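Local coordinates for protein aldehyde dehydrogenase (Anabaena variabilis, PDB 4H7N) that probably oxidises aldehydes to carboxylic acids with NAD+ as electron acceptor, at residues T55-R66 / L172-L182; Q41-R52 / A150-V158. One frame throughout, in Å; residues are numbered along the deposited sequence.

Contact 1 (T55-R66 / L172-L182)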
loop_
_atom_site.group_PDB
_atom_site.type_symbol
_atom_site.label_atom_id
_atom_site.label_comp_id
_atom_site.label_asym_id
_atom_site.label_seq_id
_atom_site.Cartn_x
_atom_site.Cartn_y
_atom_site.Cartn_z
ATOM N N THR A 55 -24.264 -3.881 15.270
ATOM C CA THR A 55 -24.123 -2.521 15.710
ATOM C C THR A 55 -24.297 -1.529 14.569
ATOM O O THR A 55 -25.011 -0.566 14.712
ATOM C CB THR A 55 -22.722 -2.351 16.337
ATOM O OG1 THR A 55 -22.623 -3.203 17.470
ATOM C CG2 THR A 55 -22.492 -0.991 16.807
ATOM N N LEU A 56 -23.657 -1.773 13.428
ATOM C CA LEU A 56 -23.784 -0.879 12.283
ATOM C C LEU A 56 -25.233 -0.851 11.812
ATOM O O LEU A 56 -25.767 0.217 11.466
ATOM C CB LEU A 56 -22.844 -1.312 11.128
ATOM C CG LEU A 56 -21.469 -0.650 11.089
ATOM C CD1 LEU A 56 -21.553 0.852 10.909
ATOM C CD2 LEU A 56 -20.657 -0.858 12.333
ATOM N N GLN A 57 -25.897 -2.006 11.805
ATOM C CA GLN A 57 -27.314 -2.020 11.432
ATOM C C GLN A 57 -28.183 -1.245 12.440
ATOM O O GLN A 57 -29.182 -0.637 12.044
ATOM C CB GLN A 57 -27.839 -3.466 11.236
ATOM C CG GLN A 57 -27.201 -4.126 9.996
ATOM C CD GLN A 57 -27.719 -3.566 8.657
ATOM O OE1 GLN A 57 -28.885 -3.252 8.503
ATOM N NE2 GLN A 57 -26.850 -3.470 7.686
ATOM N N GLN A 58 -27.847 -1.311 13.727
ATOM C CA GLN A 58 -28.549 -0.498 14.745
ATOM C C GLN A 58 -28.351 0.989 14.453
ATOM O O GLN A 58 -29.291 1.767 14.595
ATOM C CB GLN A 58 -28.060 -0.767 16.185
ATOM C CG GLN A 58 -28.763 -1.877 16.899
ATOM C CD GLN A 58 -27.938 -2.592 17.981
ATOM O OE1 GLN A 58 -26.843 -2.168 18.380
ATOM N NE2 GLN A 58 -28.501 -3.710 18.477
ATOM N N TRP A 59 -27.123 1.364 14.074
ATOM C CA TRP A 59 -26.804 2.751 13.701
ATOM C C TRP A 59 -27.606 3.148 12.460
ATOM O O TRP A 59 -28.263 4.209 12.446
ATOM C CB TRP A 59 -25.284 2.948 13.507
ATOM C CG TRP A 59 -24.878 4.361 13.299
ATOM C CD1 TRP A 59 -25.345 5.449 13.976
ATOM C CD2 TRP A 59 -23.932 4.853 12.375
ATOM N NE1 TRP A 59 -24.739 6.560 13.548
ATOM C CE2 TRP A 59 -23.888 6.248 12.540
ATOM C CE3 TRP A 59 -23.106 4.254 11.418
ATOM C CZ2 TRP A 59 -23.073 7.058 11.792
ATOM C CZ3 TRP A 59 -22.302 5.054 10.671
ATOM C CH2 TRP A 59 -22.295 6.455 10.849
ATOM N N LYS A 60 -27.652 2.269 11.464
ATOM C CA LYS A 60 -28.448 2.520 10.282
ATOM C C LYS A 60 -29.943 2.736 10.627
ATOM O O LYS A 60 -30.597 3.661 10.125
ATOM C CB LYS A 60 -28.332 1.376 9.269
ATOM C CG LYS A 60 -28.941 1.730 7.932
ATOM C CD LYS A 60 -28.875 0.604 6.902
ATOM C CE LYS A 60 -30.203 -0.093 6.823
ATOM N NZ LYS A 60 -30.136 -1.443 6.235
ATOM N N GLN A 61 -30.475 1.893 11.487
ATOM C CA GLN A 61 -31.851 2.082 11.929
ATOM C C GLN A 61 -32.089 3.442 12.573
ATOM O O GLN A 61 -33.094 4.085 12.278
ATOM C CB GLN A 61 -32.322 0.949 12.865
ATOM C CG GLN A 61 -32.568 -0.359 12.113
ATOM C CD GLN A 61 -33.444 -0.161 10.869
ATOM O OE1 GLN A 61 -34.511 0.489 10.924
ATOM N NE2 GLN A 61 -32.997 -0.701 9.743
ATOM N N ALA A 62 -31.197 3.866 13.459
ATOM C CA ALA A 62 -31.321 5.160 14.108
ATOM C C ALA A 62 -31.248 6.314 13.108
ATOM O O ALA A 62 -31.976 7.278 13.240
ATOM C CB ALA A 62 -30.264 5.346 15.200
ATOM N N ILE A 63 -30.354 6.225 12.137
ATOM C CA ILE A 63 -30.246 7.239 11.106
ATOM C C ILE A 63 -31.519 7.280 10.303
ATOM O O ILE A 63 -32.063 8.359 10.031
ATOM C CB ILE A 63 -29.069 6.948 10.148
ATOM C CG1 ILE A 63 -27.762 7.057 10.881
ATOM C CG2 ILE A 63 -29.087 7.884 8.950
ATOM C CD1 ILE A 63 -26.630 6.306 10.186
ATOM N N LEU A 64 -32.018 6.123 9.916
ATOM C CA LEU A 64 -33.278 6.079 9.188
ATOM C C LEU A 64 -34.441 6.670 9.963
ATOM O O LEU A 64 -35.349 7.240 9.357
ATOM C CB LEU A 64 -33.626 4.632 8.840
ATOM C CG LEU A 64 -32.861 4.036 7.662
ATOM C CD1 LEU A 64 -33.104 2.542 7.529
ATOM C CD2 LEU A 64 -33.243 4.767 6.383
ATOM N N SER A 65 -34.461 6.492 11.288
ATOM C CA SER A 65 -35.522 7.084 12.106
ATOM C C SER A 65 -35.527 8.613 12.096
ATOM O O SER A 65 -36.505 9.219 12.508
ATOM C CB SER A 65 -35.426 6.629 13.564
ATOM O OG SER A 65 -34.401 7.331 14.289
ATOM N N ARG A 66 -34.434 9.228 11.681
ATOM C CA ARG A 66 -34.301 10.680 11.665
ATOM C C ARG A 66 -33.830 11.131 10.300
ATOM O O ARG A 66 -33.039 12.076 10.164
ATOM C CB ARG A 66 -33.345 11.133 12.786
ATOM C CG ARG A 66 -33.892 10.897 14.222
ATOM C CD ARG A 66 -35.261 11.563 14.427
ATOM N NE ARG A 66 -36.116 10.928 15.465
ATOM C CZ ARG A 66 -35.891 11.046 16.767
ATOM N NH1 ARG A 66 -36.701 10.483 17.660
ATOM N NH2 ARG A 66 -34.833 11.757 17.185
ATOM N N LEU A 172 -25.816 12.541 12.196
ATOM C CA LEU A 172 -25.137 11.270 12.318
ATOM C C LEU A 172 -24.752 10.996 13.773
ATOM O O LEU A 172 -24.920 9.871 14.273
ATOM C CB LEU A 172 -23.881 11.209 11.466
ATOM C CG LEU A 172 -24.074 11.171 9.957
ATOM C CD1 LEU A 172 -22.736 10.954 9.260
ATOM C CD2 LEU A 172 -25.070 10.067 9.522
ATOM N N LEU A 173 -24.211 12.029 14.420
ATOM C CA LEU A 173 -23.742 11.952 15.785
ATOM C C LEU A 173 -24.902 11.683 16.745
ATOM O O LEU A 173 -24.822 10.857 17.677
ATOM C CB LEU A 173 -22.948 13.229 16.121
ATOM C CG LEU A 173 -22.457 13.426 17.544
ATOM C CD1 LEU A 173 -21.557 12.269 17.942
ATOM C CD2 LEU A 173 -21.768 14.779 17.724
HETATM N N MSE A 174 -26.014 12.337 16.503
HETATM C CA MSE A 174 -27.183 12.100 17.310
HETATM C C MSE A 174 -27.621 10.652 17.181
HETATM O O MSE A 174 -28.061 10.039 18.159
HETATM C CB MSE A 174 -28.276 13.081 16.895
HETATM C CG MSE A 174 -29.660 12.690 17.379
HETATM SE SE MSE A 174 -31.002 14.125 17.067
HETATM C CE MSE A 174 -31.073 14.224 15.090
ATOM N N ALA A 175 -27.527 10.062 15.986
ATOM C CA ALA A 175 -27.937 8.647 15.831
ATOM C C ALA A 175 -26.932 7.747 16.510
ATOM O O ALA A 175 -27.277 6.717 17.124
ATOM C CB ALA A 175 -28.052 8.283 14.361
ATOM N N LEU A 176 -25.671 8.127 16.351
ATOM C CA LEU A 176 -24.529 7.365 16.858
ATOM C C LEU A 176 -24.617 7.181 18.379
ATOM O O LEU A 176 -24.335 6.089 18.906
ATOM C CB LEU A 176 -23.232 8.067 16.475
ATOM C CG LEU A 176 -21.927 7.525 17.035
ATOM C CD1 LEU A 176 -21.737 6.088 16.575
ATOM C CD2 LEU A 176 -20.768 8.375 16.612
ATOM N N ASN A 177 -25.022 8.232 19.081
ATOM C CA ASN A 177 -25.013 8.205 20.530
ATOM C C ASN A 177 -26.084 7.319 21.117
ATOM O O ASN A 177 -26.093 7.140 22.305
ATOM C CB ASN A 177 -25.138 9.615 21.115
ATOM C CG ASN A 177 -23.853 10.420 20.997
ATOM O OD1 ASN A 177 -22.748 9.877 21.044
ATOM N ND2 ASN A 177 -24.000 11.722 20.867
ATOM N N THR A 178 -26.994 6.782 20.313
ATOM C CA THR A 178 -27.932 5.769 20.784
ATOM C C THR A 178 -27.398 4.340 20.641
ATOM O O THR A 178 -28.069 3.387 21.044
ATOM C CB THR A 178 -29.281 5.837 20.004
ATOM O OG1 THR A 178 -29.047 5.437 18.657
ATOM C CG2 THR A 178 -29.835 7.254 19.968
ATOM N N VAL A 179 -26.191 4.176 20.100
ATOM C CA VAL A 179 -25.602 2.864 19.825
ATOM C C VAL A 179 -24.344 2.685 20.659
ATOM O O VAL A 179 -23.257 3.130 20.276
ATOM C CB VAL A 179 -25.231 2.744 18.351
ATOM C CG1 VAL A 179 -24.613 1.388 18.090
ATOM C CG2 VAL A 179 -26.459 2.948 17.482
ATOM N N PRO A 180 -24.471 2.026 21.805
ATOM C CA PRO A 180 -23.381 2.196 22.775
ATOM C C PRO A 180 -22.062 1.539 22.349
ATOM O O PRO A 180 -20.995 2.085 22.621
ATOM C CB PRO A 180 -23.960 1.601 24.065
ATOM C CG PRO A 180 -25.042 0.672 23.593
ATOM C CD PRO A 180 -25.630 1.311 22.369
ATOM N N GLU A 181 -22.111 0.467 21.577
ATOM C CA GLU A 181 -20.852 -0.164 21.159
ATOM C C GLU A 181 -20.072 0.600 20.061
ATOM O O GLU A 181 -18.922 0.328 19.843
ATOM C CB GLU A 181 -21.131 -1.585 20.713
ATOM C CG GLU A 181 -21.755 -2.442 21.819
ATOM C CD GLU A 181 -20.742 -3.006 22.823
ATOM O OE1 GLU A 181 -19.539 -2.587 22.846
ATOM O OE2 GLU A 181 -21.153 -3.914 23.595
ATOM N N LEU A 182 -20.679 1.574 19.405
ATOM C CA LEU A 182 -20.026 2.264 18.303
ATOM C C LEU A 182 -19.574 3.647 18.686
ATOM O O LEU A 182 -18.664 4.203 18.070
ATOM C CB LEU A 182 -20.990 2.357 17.151
ATOM C CG LEU A 182 -20.536 2.788 15.770
ATOM C CD1 LEU A 182 -19.487 1.845 15.212
ATOM C CD2 LEU A 182 -21.750 2.792 14.868
#
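A chi1 of -173° carries the indole of Trp59 away from its own backbone N and onto the end of helix 169-176, while Leu182, whose CG is also anti to its N (chi1 -168°), sends CD2 to meet it. Helix 169-176 is the connection of a beta-alpha-beta unit between the parallel strands 156-161 and 186-188, consistent with the Rossmann-type coenzyme domain of aldehyde dehydrogenases. The contact illustrates how one large ring can fill the wedge between two crossing helices: the axes of 55-64 and 172-176 approach to 8.6 Å with their directions 126° apart.

The edge of the indole carrying NE1 faces the last turn of the helix. NE1 gives a straight but weak hydrogen bond to Leu172 O at 3.4 Å. That carbonyl already takes the helical bond from Leu176 N, so ring and backbone donors converge on a single oxygen. Ile63 CD1 lies over the centre of one ring face, and Leu182 CD2 comes within 3.8 Å of Trp59 CG; Leu186 of the neighbouring strand also touches the indole.

Toward the start of the segment, Thr55 turns its hydroxyl back to Gly51 O in its own helix, which leaves CG2 to press against Val179 CG1 at 3.4 Å, tighter than ordinary van der Waals contact. Farther along, small residues let the backbones close in: Ala62 CB meets Ala175 CB at 3.8 Å. Beside them Ala175 O is held twice, by Thr178 N and by Thr178 OG1 at 2.7 Å, and that same OG1 rests 3.7 Å from Ala62 CB.

Contact 2 (Q41-R52 / A150-V158). With GOL (glycerol), chain E.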
loop_
_atom_site.group_PDB
_atom_site.type_symbol
_atom_site.label_atom_id
_atom_site.label_comp_id
_atom_site.label_asym_id
_atom_site.label_seq_id
_atom_site.Cartn_x
_atom_site.Cartn_y
_atom_site.Cartn_z
ATOM N N GLN A 41 -11.277 0.556 21.274
ATOM C CA GLN A 41 -11.067 -0.283 20.112
ATOM C C GLN A 41 -10.875 -1.768 20.416
ATOM O O GLN A 41 -11.289 -2.598 19.635
ATOM C CB GLN A 41 -9.867 0.249 19.304
ATOM C CG GLN A 41 -9.652 -0.437 17.966
ATOM C CD GLN A 41 -8.802 -1.658 18.074
ATOM O OE1 GLN A 41 -7.967 -1.739 18.945
ATOM N NE2 GLN A 41 -9.011 -2.628 17.176
ATOM N N SER A 42 -10.265 -2.102 21.540
ATOM C CA SER A 42 -10.085 -3.506 21.918
ATOM C C SER A 42 -11.391 -4.251 22.026
ATOM O O SER A 42 -11.532 -5.319 21.459
ATOM C CB SER A 42 -9.344 -3.609 23.234
ATOM O OG SER A 42 -8.099 -2.905 23.127
ATOM N N ARG A 43 -12.347 -3.683 22.750
ATOM C CA ARG A 43 -13.655 -4.296 22.875
ATOM C C ARG A 43 -14.359 -4.382 21.519
ATOM O O ARG A 43 -14.951 -5.395 21.206
ATOM C CB ARG A 43 -14.536 -3.482 23.825
ATOM C CG ARG A 43 -15.863 -4.142 24.098
ATOM C CD ARG A 43 -16.865 -3.218 24.787
ATOM N NE ARG A 43 -18.114 -3.947 24.743
ATOM C CZ ARG A 43 -18.451 -4.917 25.587
ATOM N NH1 ARG A 43 -17.673 -5.223 26.612
ATOM N NH2 ARG A 43 -19.596 -5.562 25.423
ATOM N N TRP A 44 -14.286 -3.312 20.720
ATOM C CA TRP A 44 -14.817 -3.341 19.335
ATOM C C TRP A 44 -14.226 -4.501 18.465
ATOM O O TRP A 44 -14.962 -5.249 17.801
ATOM C CB TRP A 44 -14.639 -1.964 18.701
ATOM C CG TRP A 44 -15.115 -1.768 17.376
ATOM C CD1 TRP A 44 -14.340 -1.476 16.289
ATOM C CD2 TRP A 44 -16.470 -1.780 16.913
ATOM N NE1 TRP A 44 -15.127 -1.313 15.187
ATOM C CE2 TRP A 44 -16.437 -1.471 15.536
ATOM C CE3 TRP A 44 -17.706 -1.996 17.526
ATOM C CZ2 TRP A 44 -17.559 -1.451 14.753
ATOM C CZ3 TRP A 44 -18.842 -1.917 16.744
ATOM C CH2 TRP A 44 -18.749 -1.674 15.364
ATOM N N GLN A 45 -12.922 -4.697 18.538
ATOM C CA GLN A 45 -12.279 -5.790 17.813
ATOM C C GLN A 45 -12.757 -7.159 18.389
ATOM O O GLN A 45 -13.142 -8.075 17.637
ATOM C CB GLN A 45 -10.746 -5.617 17.884
ATOM C CG GLN A 45 -9.903 -6.753 17.263
ATOM C CD GLN A 45 -8.384 -6.525 17.427
ATOM O OE1 GLN A 45 -7.870 -5.394 17.540
ATOM N NE2 GLN A 45 -7.669 -7.611 17.447
ATOM N N GLU A 46 -12.834 -7.264 19.711
ATOM C CA GLU A 46 -13.236 -8.513 20.379
ATOM C C GLU A 46 -14.709 -8.836 20.208
ATOM O O GLU A 46 -15.084 -9.983 20.344
ATOM C CB GLU A 46 -12.893 -8.484 21.876
ATOM C CG GLU A 46 -11.379 -8.490 22.100
ATOM C CD GLU A 46 -10.938 -8.057 23.508
ATOM O OE1 GLU A 46 -11.770 -7.531 24.300
ATOM O OE2 GLU A 46 -9.730 -8.220 23.814
ATOM N N LEU A 47 -15.545 -7.857 19.894
ATOM C CA LEU A 47 -16.933 -8.190 19.518
ATOM C C LEU A 47 -17.075 -9.171 18.378
ATOM O O LEU A 47 -18.078 -9.822 18.276
ATOM C CB LEU A 47 -17.708 -6.964 19.068
ATOM C CG LEU A 47 -18.432 -6.099 20.060
ATOM C CD1 LEU A 47 -19.349 -5.184 19.249
ATOM C CD2 LEU A 47 -19.216 -6.870 21.090
ATOM N N GLY A 48 -16.109 -9.213 17.469
ATOM C CA GLY A 48 -16.247 -10.012 16.265
ATOM C C GLY A 48 -17.063 -9.342 15.165
ATOM O O GLY A 48 -17.919 -8.470 15.410
ATOM N N VAL A 49 -16.799 -9.757 13.934
ATOM C CA VAL A 49 -17.464 -9.140 12.801
ATOM C C VAL A 49 -18.996 -9.212 12.872
ATOM O O VAL A 49 -19.670 -8.281 12.454
ATOM C CB VAL A 49 -16.977 -9.733 11.460
ATOM C CG1 VAL A 49 -17.369 -11.180 11.301
ATOM C CG2 VAL A 49 -17.530 -8.898 10.312
ATOM N N GLU A 50 -19.544 -10.277 13.435
ATOM C CA GLU A 50 -21.011 -10.393 13.478
ATOM C C GLU A 50 -21.604 -9.389 14.469
ATOM O O GLU A 50 -22.643 -8.790 14.217
ATOM C CB GLU A 50 -21.468 -11.832 13.793
ATOM C CG GLU A 50 -21.196 -12.870 12.689
ATOM C CD GLU A 50 -21.901 -12.566 11.355
ATOM O OE1 GLU A 50 -22.917 -11.803 11.271
ATOM O OE2 GLU A 50 -21.431 -13.109 10.350
ATOM N N GLY A 51 -20.960 -9.235 15.611
ATOM C CA GLY A 51 -21.349 -8.198 16.560
ATOM C C GLY A 51 -21.224 -6.781 15.956
ATOM O O GLY A 51 -22.079 -5.940 16.207
ATOM N N ARG A 52 -20.169 -6.524 15.166
ATOM C CA ARG A 52 -19.962 -5.199 14.583
ATOM C C ARG A 52 -21.029 -4.894 13.559
ATOM O O ARG A 52 -21.508 -3.753 13.507
ATOM C CB ARG A 52 -18.550 -4.985 14.000
ATOM C CG ARG A 52 -17.501 -4.996 15.086
ATOM C CD ARG A 52 -16.113 -4.643 14.623
ATOM N NE ARG A 52 -15.522 -5.592 13.658
ATOM C CZ ARG A 52 -14.784 -6.651 13.961
ATOM N NH1 ARG A 52 -14.499 -6.958 15.211
ATOM N NH2 ARG A 52 -14.287 -7.390 12.970
ATOM N N ALA A 150 -13.572 0.183 7.281
ATOM C CA ALA A 150 -12.616 0.185 8.372
ATOM C C ALA A 150 -13.273 -0.208 9.708
ATOM O O ALA A 150 -12.692 -0.977 10.476
ATOM C CB ALA A 150 -11.973 1.538 8.492
ATOM N N LEU A 151 -14.491 0.302 9.983
ATOM C CA LEU A 151 -15.160 -0.069 11.202
ATOM C C LEU A 151 -15.450 -1.562 11.244
ATOM O O LEU A 151 -15.262 -2.176 12.276
ATOM C CB LEU A 151 -16.486 0.687 11.405
ATOM C CG LEU A 151 -16.274 2.161 11.782
ATOM C CD1 LEU A 151 -17.578 2.920 11.600
ATOM C CD2 LEU A 151 -15.833 2.321 13.212
ATOM N N LEU A 152 -15.906 -2.128 10.144
ATOM C CA LEU A 152 -16.243 -3.535 10.114
ATOM C C LEU A 152 -15.023 -4.420 10.265
ATOM O O LEU A 152 -15.115 -5.554 10.752
ATOM C CB LEU A 152 -17.026 -3.857 8.840
ATOM C CG LEU A 152 -18.472 -3.318 8.920
ATOM C CD1 LEU A 152 -19.175 -3.239 7.569
ATOM C CD2 LEU A 152 -19.327 -4.141 9.871
ATOM N N ALA A 153 -13.885 -3.912 9.836
ATOM C CA ALA A 153 -12.617 -4.599 9.992
ATOM C C ALA A 153 -12.225 -4.706 11.457
ATOM O O ALA A 153 -11.375 -5.529 11.801
ATOM C CB ALA A 153 -11.499 -3.883 9.244
ATOM N N GLY A 154 -12.834 -3.890 12.307
ATOM C CA GLY A 154 -12.456 -3.838 13.694
ATOM C C GLY A 154 -11.607 -2.639 14.102
ATOM O O GLY A 154 -11.153 -2.594 15.206
ATOM N N CYS A 155 -11.483 -1.648 13.235
ATOM C CA CYS A 155 -10.784 -0.411 13.537
ATOM C C CYS A 155 -11.699 0.572 14.240
ATOM O O CYS A 155 -12.871 0.612 13.980
ATOM C CB CYS A 155 -10.375 0.274 12.233
ATOM S SG CYS A 155 -9.433 -0.723 11.024
ATOM N N ALA A 156 -11.128 1.429 15.074
ATOM C CA ALA A 156 -11.745 2.706 15.391
ATOM C C ALA A 156 -11.353 3.746 14.337
ATOM O O ALA A 156 -10.296 3.633 13.654
ATOM C CB ALA A 156 -11.328 3.169 16.778
ATOM N N VAL A 157 -12.249 4.715 14.119
ATOM C CA VAL A 157 -12.068 5.640 13.032
ATOM C C VAL A 157 -12.357 7.054 13.532
ATOM O O VAL A 157 -13.411 7.283 14.173
ATOM C CB VAL A 157 -13.013 5.330 11.863
ATOM C CG1 VAL A 157 -12.737 6.275 10.710
ATOM C CG2 VAL A 157 -12.916 3.878 11.413
ATOM N N VAL A 158 -11.421 7.969 13.286
ATOM C CA VAL A 158 -11.643 9.423 13.492
ATOM C C VAL A 158 -11.878 10.100 12.149
ATOM O O VAL A 158 -11.045 10.032 11.261
ATOM C CB VAL A 158 -10.447 10.104 14.182
ATOM C CG1 VAL A 158 -10.769 11.553 14.470
ATOM C CG2 VAL A 158 -10.191 9.460 15.506
HETATM C C1 GOL E . -12.145 -9.840 13.569
HETATM O O1 GOL E . -13.026 -9.500 14.627
HETATM C C2 GOL E . -11.240 -8.657 13.141
HETATM O O2 GOL E . -11.113 -7.597 14.105
HETATM C C3 GOL E . -9.880 -9.254 12.868
HETATM O O3 GOL E . -10.026 -10.261 11.864
#
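Arg52 and Leu152 form the heart of this contact, a worked example of how side chains can serve the carbonyls at the end of a helix. Helix 147-153 stops in a Schellman motif: Gly154 takes a positive phi (103°), its N bonds back to Leu151 O, Cys155 N bonds to Ala150 O, and the chain runs on into strand 156-161.

Bent at chi3 (-64°), the arginine presents its guanidinium side-on, so that Arg52 NE at 2.9 Å and NH2 at 3.0 Å both reach Leu152 O, from the same face of the carbonyl plane. NH1 turns back to its own segment and bonds Trp44 O at 3.1 Å. Gly154 CA lies against one guanidinium face, Gly48 C and Val49 N against the other. A glycerol, probably from crystallisation, accepts from NH1 through O1 and donates from O2 to Ala153 O (3.1 Å).

Trp44 deals with the next carbonyl back, its NE1 adding a second, weak and bent bond to Leu151 O at 3.0 Å, while Arg52 CD packs over a face of the indole. Gln41 uses both amide hydrogens: NE2 donates almost straight (170°) to Gly154 O at 2.9 Å, and in the amide plane to Gln45 OE1 at 3.0 Å.

A methionine in place of Arg52 would probably leave Leu152 O without both of its side-chain donors and Trp44 O without its NH1 partner. The chemistry thus pairs a positive group and neutral N-H donors with the carbonyl-rich end of a helix, where the arginine's charge is likely to be electrostatically favourable.

In the fold
The two contacts lie about 15 Å apart, centre to centre, on the same side of the chain's centre, and their segments alternate in sequence: 41-52, 55-66, 150-158, 172-182. Helix 48-64 serves both, and strand 156-161 of contact 2 leads on to helix 169-176 of contact 1. They also touch directly. Arg43 NE forms a salt bridge with Glu181 OE1 at 2.7 Å, and the six-membered ring of Trp44 packs on Leu56 and Leu182. The N-terminal helices thus pack on the end of helix 147-153, the start of strand 156-161 and helix 169-176, beside the sheet containing strands 118-134, 156-161 and 186-188, both contacts lying away from the predicted active-site Glu232.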